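Local coordinates for putative peptide binding protein (Ruminococcus gnavus, PDB 3NOH) that is of unknown function but probably binds peptides or similar small ligands, as in the periplasmic-binding-protein-like families, at residues L119-T122 and D123-E126; R83-D86 and A87-V91; D36-I39 and R40-K44. All blocks are in the same frame, centred on the assembly; numbering follows the deposited sequence.

Contact 1: residues L119-T122 and D123-E126; sequences LVST and DALE
Ser121 and Ala124 meet at the start of the short helix 122-126, where Ser121 serves as the N-cap. In the conformer described, Ser121 OG accepts from Ala124 N at 3.3 Å in a fairly straight bond, 160° at the hydrogen. With chi1 at 166° the hydroxyl swings away from the serine's own N and forward over the first turn, where an N-H has no earlier helical carbonyl to turn to. Serine suits the place because its oxygen sits one carbon from the backbone, short enough to fold back onto its own chain. The main chain adds the first helical bonds: Leu125 N donates to Ser121 O in the plane of that carbonyl, and Glu126 N donates to Thr122 O, tilted 19° from the plane.

The apolar contacts lie on the buried side. One methyl of Val120, CG1, rests against Ala124 CB at 3.7 Å and lies 4.0 Å from Leu125 CD2, crossing the leucine at a slant. Alanine leaves room for the valine branch just before the cap, while Leu125 carries the patch onward to Phe113, Ile24 and Cys26 of the sheet. Val120 and Ala124 also face helix 98-107, through Ala105 and Val106.

Thr122 looks outward, and its OG1 is hydrogen-bonded to a glycerol, probably from the crystallisation liquor. The chemistry is thus that of a helix start anchored twice: in this conformer a hydroxyl satisfies an N-H of the first turn, and valine, alanine and leucine line the buried face of the turn.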
ATOM      1  N   LEU A 119      12.838   1.279  -3.188  1.00 22.36           N
ATOM      2  CA  LEU A 119      12.609   2.668  -3.522  1.00 22.99           C
ATOM      3  C   LEU A 119      12.864   3.595  -2.304  1.00 23.49           C
ATOM      4  O   LEU A 119      13.537   4.601  -2.429  1.00 22.54           O
ATOM      5  CB  LEU A 119      11.214   2.920  -4.034  1.00 18.74           C
ATOM      6  CG  LEU A 119      10.887   4.410  -4.333  1.00 21.33           C
ATOM      7  CD1 LEU A 119      11.909   5.104  -5.346  1.00 20.79           C
ATOM      8  CD2 LEU A 119       9.445   4.612  -4.784  1.00 19.56           C
ATOM      9  N   VAL A 120      12.249   3.264  -1.173  1.00 22.75           N
ATOM     10  CA  VAL A 120      12.171   4.140   0.010  1.00 23.60           C
ATOM     11  C   VAL A 120      13.253   3.852   1.020  1.00 25.78           C
ATOM     12  O   VAL A 120      13.796   2.754   1.106  1.00 27.39           O
ATOM     13  CB  VAL A 120      10.738   4.026   0.650  1.00 23.47           C
ATOM     14  CG1 VAL A 120      10.590   4.715   2.025  1.00 29.12           C
ATOM     15  CG2 VAL A 120       9.655   4.422  -0.359  1.00 23.21           C
ATOM     16  N   SER A 121      13.649   4.913   1.728  1.00 26.33           N
ATOM     17  CA  SER A 121      14.625   4.884   2.777  0.50 27.50           C
ATOM     18  C   SER A 121      14.388   3.759   3.776  1.00 27.54           C
ATOM     19  O   SER A 121      13.297   3.664   4.279  1.00 25.98           O
ATOM     20  CB  SER A 121      14.529   6.206   3.566  0.50 27.32           C
ATOM     21  OG  SER A 121      15.226   6.113   4.785  0.50 24.07           O
ATOM     22  N   THR A 122      15.407   2.988   4.093  1.00 30.16           N
ATOM     23  CA  THR A 122      15.283   1.918   5.070  1.00 33.39           C
ATOM     24  C   THR A 122      14.865   2.488   6.447  1.00 35.88           C
ATOM     25  O   THR A 122      14.052   1.890   7.149  1.00 36.82           O
ATOM     26  CB  THR A 122      16.570   1.081   5.107  1.00 39.49           C
ATOM     27  OG1 THR A 122      17.678   1.941   5.393  1.00 44.48           O
ATOM     28  CG2 THR A 122      16.780   0.388   3.726  1.00 40.48           C
ATOM     29  N   ASP A 123      15.364   3.686   6.787  1.00 34.95           N
ATOM     30  CA  ASP A 123      14.942   4.405   8.007  1.00 40.84           C
ATOM     31  C   ASP A 123      13.450   4.686   8.015  1.00 35.84           C
ATOM     32  O   ASP A 123      12.803   4.487   9.027  1.00 38.10           O
ATOM     33  CB  ASP A 123      15.665   5.769   8.159  1.00 44.73           C
ATOM     34  CG  ASP A 123      17.108   5.659   8.598  1.00 59.02           C
ATOM     35  OD1 ASP A 123      17.593   4.556   8.964  1.00 66.90           O
ATOM     36  OD2 ASP A 123      17.762   6.728   8.589  1.00 72.62           O
ATOM     37  N   ALA A 124      12.887   5.142   6.887  1.00 30.67           N
ATOM     38  CA  ALA A 124      11.479   5.387   6.794  1.00 30.65           C
ATOM     39  C   ALA A 124      10.685   4.083   7.015  1.00 31.02           C
ATOM     40  O   ALA A 124       9.636   4.073   7.646  1.00 30.96           O
ATOM     41  CB  ALA A 124      11.125   6.036   5.461  1.00 31.86           C
ATOM     42  N   LEU A 125      11.172   2.977   6.458  1.00 30.35           N
ATOM     43  CA  LEU A 125      10.428   1.684   6.609  1.00 29.48           C
ATOM     44  C   LEU A 125      10.407   1.171   8.038  1.00 33.88           C
ATOM     45  O   LEU A 125       9.449   0.529   8.467  1.00 35.45           O
ATOM     46  CB  LEU A 125      11.017   0.615   5.700  1.00 29.09           C
ATOM     47  CG  LEU A 125      10.982   0.926   4.217  1.00 30.32           C
ATOM     48  CD1 LEU A 125      11.605  -0.230   3.378  1.00 33.41           C
ATOM     49  CD2 LEU A 125       9.533   1.234   3.798  1.00 30.29           C
ATOM     50  N   GLU A 126      11.457   1.458   8.792  1.00 34.83           N
ATOM     51  CA  GLU A 126      11.517   1.035  10.195  1.00 39.80           C
ATOM     52  C   GLU A 126      10.479   1.747  11.074  1.00 41.13           C
ATOM     53  O   GLU A 126      10.100   1.257  12.106  1.00 41.65           O
ATOM     54  CB  GLU A 126      12.940   1.214  10.729  1.00 40.76           C
ATOM     55  CG  GLU A 126      13.832   0.024  10.345  1.00 49.19           C
ATOM     56  CD  GLU A 126      13.316  -1.308  10.975  1.00 62.31           C
ATOM     57  OE1 GLU A 126      13.655  -1.573  12.156  1.00 52.82           O
ATOM     58  OE2 GLU A 126      12.549  -2.056  10.291  1.00 61.59           O
TER

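Contact 2: residues R83-D86 and A87-V91; sequences RLND and AGADV
This is a helix C-terminal turn, a Schellman motif, at the point where helix 71-86 gives way to strand 90-96 in a beta-alpha-beta unit that begins with strand 61-67. Two bonds back into the last turn define it. Ala89 N reaches Leu84 O at 3.1 Å, and Gly88 N reaches Asn85 O at 3.0 Å, the latter from well above the carbonyl plane. Gly88 has a positive phi of 97°, where a CB would crowd the carbonyl oxygen of the residue before, which is why glycine suits the reversal. Ala87 N, by contrast, is held by two weak bonds, to Arg83 O and Leu84 O.

On the buried side of the turn, Leu84 and Val91 close the apolar contact. Leu84 CD1 lies against both valine methyls, 3.9 Å from Val91 CG2, and Leu84 CB stands 4.2 Å from Ala89 CB. A beta-branched valine suits the beginning of a strand, its side chain turned into the core, and the longer leucine spans from the helix to it; Leu43 and Phe46 of helix 37-47 and Ile64 of strand 61-67 continue this core around Leu84.

Asn85 bridges the polar side. In the conformer described, its CG lies opposite its own carbonyl carbon, chi1 -60°, which carries the amide across to the strand that follows and lets it answer both backbone groups of one residue. Asparagine is apt because it offers an acceptor and a donor on one short arm. A water donates to Ala89 O and, weakly, to Asn85 O, tying helix end to loop. The amide's grip on the strand, in that same conformer, is two-sided: Val91 N gives its hydrogen to Asn85 OD1 at 2.9 Å, and Asn85 ND2 donates in the carbonyl plane, onto a lone pair of Val91 O, at 3.1 Å.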
ATOM      1  N   ARG A  83     -10.444  -4.130  -6.128  1.00 28.48           N
ATOM      2  CA  ARG A  83     -10.773  -5.219  -5.205  0.50 30.70           C
ATOM      3  C   ARG A  83     -11.087  -4.672  -3.804  1.00 28.84           C
ATOM      4  O   ARG A  83     -12.033  -5.160  -3.166  1.00 32.16           O
ATOM      5  CB  ARG A  83      -9.670  -6.287  -5.164  0.50 29.18           C
ATOM      6  CG  ARG A  83      -9.490  -7.039  -6.480  0.50 31.90           C
ATOM      7  CD  ARG A  83      -8.490  -8.228  -6.343  0.50 32.92           C
ATOM      8  NE  ARG A  83      -7.170  -7.878  -5.795  0.50 36.65           N
ATOM      9  CZ  ARG A  83      -6.135  -7.441  -6.515  0.50 33.12           C
ATOM     10  NH1 ARG A  83      -6.260  -7.263  -7.824  0.50 33.09           N
ATOM     11  NH2 ARG A  83      -4.970  -7.194  -5.930  0.50 38.74           N
ATOM     12  N   LEU A  84     -10.321  -3.682  -3.338  1.00 29.45           N
ATOM     13  CA  LEU A  84     -10.599  -3.089  -2.033  1.00 30.17           C
ATOM     14  C   LEU A  84     -11.964  -2.425  -2.007  1.00 30.04           C
ATOM     15  O   LEU A  84     -12.729  -2.648  -1.073  1.00 30.30           O
ATOM     16  CB  LEU A  84      -9.491  -2.107  -1.631  1.00 28.69           C
ATOM     17  CG  LEU A  84      -8.170  -2.750  -1.167  1.00 27.16           C
ATOM     18  CD1 LEU A  84      -7.057  -1.654  -1.196  1.00 29.81           C
ATOM     19  CD2 LEU A  84      -8.391  -3.436   0.229  1.00 32.12           C
ATOM     20  N   ASN A  85     -12.323  -1.687  -3.070  1.00 27.46           N
ATOM     21  CA  ASN A  85     -13.635  -1.053  -3.063  0.50 27.24           C
ATOM     22  C   ASN A  85     -14.777  -2.028  -3.250  1.00 29.77           C
ATOM     23  O   ASN A  85     -15.867  -1.844  -2.692  1.00 31.56           O
ATOM     24  CB  ASN A  85     -13.671   0.151  -3.996  0.50 26.61           C
ATOM     25  CG  ASN A  85     -12.669   1.167  -3.565  0.50 24.74           C
ATOM     26  OD1 ASN A  85     -11.952   0.919  -2.562  0.50 24.15           O
ATOM     27  ND2 ASN A  85     -12.577   2.302  -4.293  0.50 20.47           N
ATOM     28  N   ASP A  86     -14.536  -3.115  -3.969  1.00 31.06           N
ATOM     29  CA  ASP A  86     -15.518  -4.195  -4.037  1.00 35.09           C
ATOM     30  C   ASP A  86     -15.798  -4.801  -2.649  1.00 37.23           C
ATOM     31  O   ASP A  86     -16.909  -5.258  -2.373  1.00 38.98           O
ATOM     32  CB  ASP A  86     -15.020  -5.297  -4.990  1.00 38.47           C
ATOM     33  CG  ASP A  86     -15.119  -4.896  -6.470  1.00 45.10           C
ATOM     34  OD1 ASP A  86     -15.723  -3.844  -6.790  1.00 39.85           O
ATOM     35  OD2 ASP A  86     -14.566  -5.629  -7.316  1.00 44.65           O
ATOM     36  N   ALA A  87     -14.776  -4.766  -1.788  1.00 35.95           N
ATOM     37  CA  ALA A  87     -14.860  -5.297  -0.427  1.00 37.63           C
ATOM     38  C   ALA A  87     -15.406  -4.255   0.570  1.00 40.92           C
ATOM     39  O   ALA A  87     -15.509  -4.527   1.760  1.00 43.02           O
ATOM     40  CB  ALA A  87     -13.508  -5.809   0.016  1.00 37.58           C
ATOM     41  N   GLY A  88     -15.792  -3.079   0.071  1.00 38.10           N
ATOM     42  CA  GLY A  88     -16.535  -2.103   0.857  1.00 39.68           C
ATOM     43  C   GLY A  88     -15.627  -1.034   1.448  1.00 36.20           C
ATOM     44  O   GLY A  88     -16.105  -0.188   2.202  1.00 38.07           O
ATOM     45  N   ALA A  89     -14.338  -1.086   1.116  1.00 33.15           N
ATOM     46  CA  ALA A  89     -13.390  -0.044   1.491  1.00 33.76           C
ATOM     47  C   ALA A  89     -13.611   1.129   0.512  1.00 36.71           C
ATOM     48  O   ALA A  89     -14.350   0.971  -0.488  1.00 38.22           O
ATOM     49  CB  ALA A  89     -11.966  -0.574   1.417  1.00 32.64           C
ATOM     50  N   ASP A  90     -13.136   2.327   0.858  1.00 31.11           N
ATOM     51  CA  ASP A  90     -13.134   3.442  -0.100  1.00 29.81           C
ATOM     52  C   ASP A  90     -11.691   3.904  -0.229  1.00 26.76           C
ATOM     53  O   ASP A  90     -11.218   4.754   0.500  1.00 29.16           O
ATOM     54  CB  ASP A  90     -14.021   4.627   0.248  1.00 31.04           C
ATOM     55  CG  ASP A  90     -14.092   5.693  -0.929  1.00 38.61           C
ATOM     56  OD1 ASP A  90     -13.661   5.433  -2.099  1.00 35.68           O
ATOM     57  OD2 ASP A  90     -14.649   6.783  -0.679  1.00 45.34           O
ATOM     58  N   VAL A  91     -10.983   3.229  -1.103  1.00 25.08           N
ATOM     59  CA  VAL A  91      -9.567   3.500  -1.313  1.00 23.03           C
ATOM     60  C   VAL A  91      -9.373   4.224  -2.648  1.00 21.95           C
ATOM     61  O   VAL A  91     -10.138   4.008  -3.611  1.00 23.14           O
ATOM     62  CB  VAL A  91      -8.776   2.169  -1.276  1.00 23.56           C
ATOM     63  CG1 VAL A  91      -7.330   2.351  -1.655  1.00 22.82           C
ATOM     64  CG2 VAL A  91      -8.909   1.538   0.145  1.00 24.40           C
TER
HETATM   65  O   HOH W   1     -16.607   1.406  -2.225  1.00 45.87           O

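Contact 3: residues D36-I39 and R40-K44; sequences DEDI and REQLK
Asp38 and Gln42, one helical turn apart, cross at a slant on helix 37-47, with the carboxylate and amide planes 63° apart. Gln42 NE2 donates to Asp38 OD2 at 3.0 Å, the aspartate approached on its syn side but 35° out of plane, while the oxygen stays nearly in the amide plane. Asp38 CG stands anti to its backbone N, chi1 171°, and the extended glutamine reaches back to meet it. Gln42 OE1 meanwhile accepts from Arg55 N, so the amide is used at both ends; Ile39 CD1 touches Gln42 NE2 at 3.8 Å. With a leucine in place of Gln42, Asp38 would probably lose its amide partner and Arg55 N its acceptor.

Asp36 is the N-cap: its OD1 accepts from Ile39 N at 3.1 Å through the anti lone pair, a task suited to a short acidic side chain. The bent Arg40 chain folds back so that Glu37 CA stands 3.8 Å above one face of the Arg40 guanidinium, toward its rim, while NE pairs with Asp129 and NH1 with Leu34 O. Glu37 and Glu41 run side by side, and Glu41 OE2 forms a salt bridge with Lys44 NZ at 2.8 Å, which probably eases the closeness of the two acids.

Leu43 packs on Leu34 and Ile54 of loops, Met27 of strand 22-27 and Leu84 of helix 71-86, while Arg40 and Lys44 both reach Asp129, which opens strand 129-134.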
ATOM      1  N   ASP A  36      -5.236   0.659  14.385  1.00 35.58           N
ATOM      2  CA  ASP A  36      -5.653  -0.632  14.922  1.00 39.18           C
ATOM      3  C   ASP A  36      -4.850  -1.788  14.259  1.00 38.19           C
ATOM      4  O   ASP A  36      -4.907  -2.000  13.071  1.00 35.56           O
ATOM      5  CB  ASP A  36      -7.178  -0.778  14.728  1.00 38.89           C
ATOM      6  CG  ASP A  36      -7.736  -2.038  15.354  1.00 40.91           C
ATOM      7  OD1 ASP A  36      -7.728  -3.074  14.667  1.00 52.64           O
ATOM      8  OD2 ASP A  36      -8.197  -1.963  16.504  1.00 46.23           O
ATOM      9  N   GLU A  37      -4.079  -2.531  15.042  1.00 41.68           N
ATOM     10  CA  GLU A  37      -3.253  -3.594  14.481  1.00 39.61           C
ATOM     11  C   GLU A  37      -4.040  -4.665  13.691  1.00 37.85           C
ATOM     12  O   GLU A  37      -3.583  -5.100  12.646  1.00 37.39           O
ATOM     13  CB  GLU A  37      -2.432  -4.254  15.606  1.00 45.25           C
ATOM     14  CG  GLU A  37      -1.565  -5.397  15.121  1.00 52.97           C
ATOM     15  CD  GLU A  37      -0.529  -5.815  16.159  1.00 64.22           C
ATOM     16  OE1 GLU A  37      -0.767  -5.585  17.362  1.00 62.24           O
ATOM     17  OE2 GLU A  37       0.527  -6.346  15.753  1.00 69.25           O
ATOM     18  N   ASP A  38      -5.204  -5.066  14.192  1.00 39.90           N
ATOM     19  CA  ASP A  38      -6.064  -6.042  13.517  1.00 42.48           C
ATOM     20  C   ASP A  38      -6.502  -5.587  12.126  1.00 38.94           C
ATOM     21  O   ASP A  38      -6.523  -6.400  11.199  1.00 38.35           O
ATOM     22  CB  ASP A  38      -7.300  -6.319  14.368  1.00 46.35           C
ATOM     23  CG  ASP A  38      -8.379  -7.175  13.640  1.00 61.03           C
ATOM     24  OD1 ASP A  38      -8.296  -8.427  13.713  1.00 64.33           O
ATOM     25  OD2 ASP A  38      -9.328  -6.586  13.035  1.00 67.02           O
ATOM     26  N   ILE A  39      -6.836  -4.295  11.961  1.00 37.25           N
ATOM     27  CA  ILE A  39      -7.196  -3.784  10.659  1.00 35.13           C
ATOM     28  C   ILE A  39      -5.996  -3.831   9.735  1.00 31.54           C
ATOM     29  O   ILE A  39      -6.093  -4.266   8.583  1.00 32.99           O
ATOM     30  CB  ILE A  39      -7.734  -2.311  10.695  1.00 35.98           C
ATOM     31  CG1 ILE A  39      -9.126  -2.297  11.304  1.00 44.18           C
ATOM     32  CG2 ILE A  39      -7.783  -1.715   9.305  1.00 34.82           C
ATOM     33  CD1 ILE A  39     -10.173  -3.002  10.456  1.00 50.87           C
ATOM     34  N   ARG A  40      -4.831  -3.424  10.251  1.00 30.87           N
ATOM     35  CA  ARG A  40      -3.632  -3.512   9.443  1.00 29.46           C
ATOM     36  C   ARG A  40      -3.292  -4.957   9.045  1.00 32.53           C
ATOM     37  O   ARG A  40      -2.882  -5.175   7.917  1.00 28.13           O
ATOM     38  CB  ARG A  40      -2.421  -2.871  10.128  1.00 32.38           C
ATOM     39  CG  ARG A  40      -2.578  -1.361  10.329  1.00 28.68           C
ATOM     40  CD  ARG A  40      -1.203  -0.652  10.590  1.00 27.77           C
ATOM     41  NE  ARG A  40      -0.494  -1.267  11.706  1.00 30.63           N
ATOM     42  CZ  ARG A  40      -0.664  -0.969  13.000  1.00 38.24           C
ATOM     43  NH1 ARG A  40      -1.533  -0.027  13.390  1.00 33.15           N
ATOM     44  NH2 ARG A  40       0.042  -1.621  13.923  1.00 39.96           N
ATOM     45  N   GLU A  41      -3.470  -5.897   9.965  1.00 35.05           N
ATOM     46  CA  GLU A  41      -3.266  -7.328   9.661  1.00 38.76           C
ATOM     47  C   GLU A  41      -4.291  -7.803   8.629  1.00 39.22           C
ATOM     48  O   GLU A  41      -3.953  -8.547   7.705  1.00 37.68           O
ATOM     49  CB  GLU A  41      -3.297  -8.186  10.940  1.00 42.48           C
ATOM     50  CG  GLU A  41      -2.080  -7.980  11.885  1.00 43.45           C
ATOM     51  CD  GLU A  41      -0.722  -8.203  11.168  1.00 50.28           C
ATOM     52  OE1 GLU A  41      -0.560  -9.250  10.491  1.00 51.08           O
ATOM     53  OE2 GLU A  41       0.164  -7.324  11.259  1.00 49.35           O
ATOM     54  N   GLN A  42      -5.550  -7.350   8.756  1.00 36.88           N
ATOM     55  CA  GLN A  42      -6.547  -7.717   7.745  1.00 36.19           C
ATOM     56  C   GLN A  42      -6.129  -7.223   6.384  1.00 35.49           C
ATOM     57  O   GLN A  42      -6.257  -7.962   5.400  1.00 34.89           O
ATOM     58  CB  GLN A  42      -7.926  -7.163   8.071  1.00 36.62           C
ATOM     59  CG  GLN A  42      -8.660  -7.859   9.144  1.00 41.16           C
ATOM     60  CD  GLN A  42     -10.090  -7.369   9.200  1.00 45.00           C
ATOM     61  OE1 GLN A  42     -10.819  -7.503   8.229  1.00 49.16           O
ATOM     62  NE2 GLN A  42     -10.490  -6.798  10.329  1.00 48.88           N
ATOM     63  N   LEU A  43      -5.638  -5.976   6.327  1.00 32.55           N
ATOM     64  CA  LEU A  43      -5.164  -5.396   5.045  1.00 29.46           C
ATOM     65  C   LEU A  43      -3.988  -6.169   4.441  1.00 32.04           C
ATOM     66  O   LEU A  43      -3.931  -6.369   3.216  1.00 33.40           O
ATOM     67  CB  LEU A  43      -4.813  -3.905   5.121  1.00 28.67           C
ATOM     68  CG  LEU A  43      -5.992  -2.954   5.255  1.00 29.28           C
ATOM     69  CD1 LEU A  43      -5.515  -1.563   5.702  1.00 27.68           C
ATOM     70  CD2 LEU A  43      -6.770  -2.931   3.893  1.00 29.84           C
ATOM     71  N   LYS A  44      -3.035  -6.578   5.280  1.00 31.41           N
ATOM     72  CA  LYS A  44      -1.961  -7.402   4.791  1.00 32.42           C
ATOM     73  C   LYS A  44      -2.483  -8.680   4.149  1.00 37.09           C
ATOM     74  O   LYS A  44      -2.061  -9.044   3.043  1.00 37.50           O
ATOM     75  CB  LYS A  44      -1.006  -7.757   5.948  1.00 31.40           C
ATOM     76  CG  LYS A  44      -0.181  -6.591   6.440  1.00 32.11           C
ATOM     77  CD  LYS A  44       0.621  -6.971   7.660  1.00 35.61           C
ATOM     78  CE  LYS A  44       1.420  -5.835   8.244  1.00 39.99           C
ATOM     79  NZ  LYS A  44       2.131  -6.299   9.476  1.00 37.44           N
TER

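Along the chain the order is contact 3, contact 2, contact 1, all around one mixed five-stranded beta-sheet. Contacts 2 and 3 are neighbours, their centres about 15 Å apart, and touch where Leu84 CD2 packs on Leu43 CD2 at 4.0 Å, joining helices 71-86 and 37-47. Contact 1 stands apart: its centre is about 27 Å from that of contact 2, on the opposite side of the chain's centre, and about 20 Å from that of contact 3. Two of the sites are capped helix starts and one is a helix end leading into an outermost strand, so they mark two helix starts and one helix end around the beta-sheet.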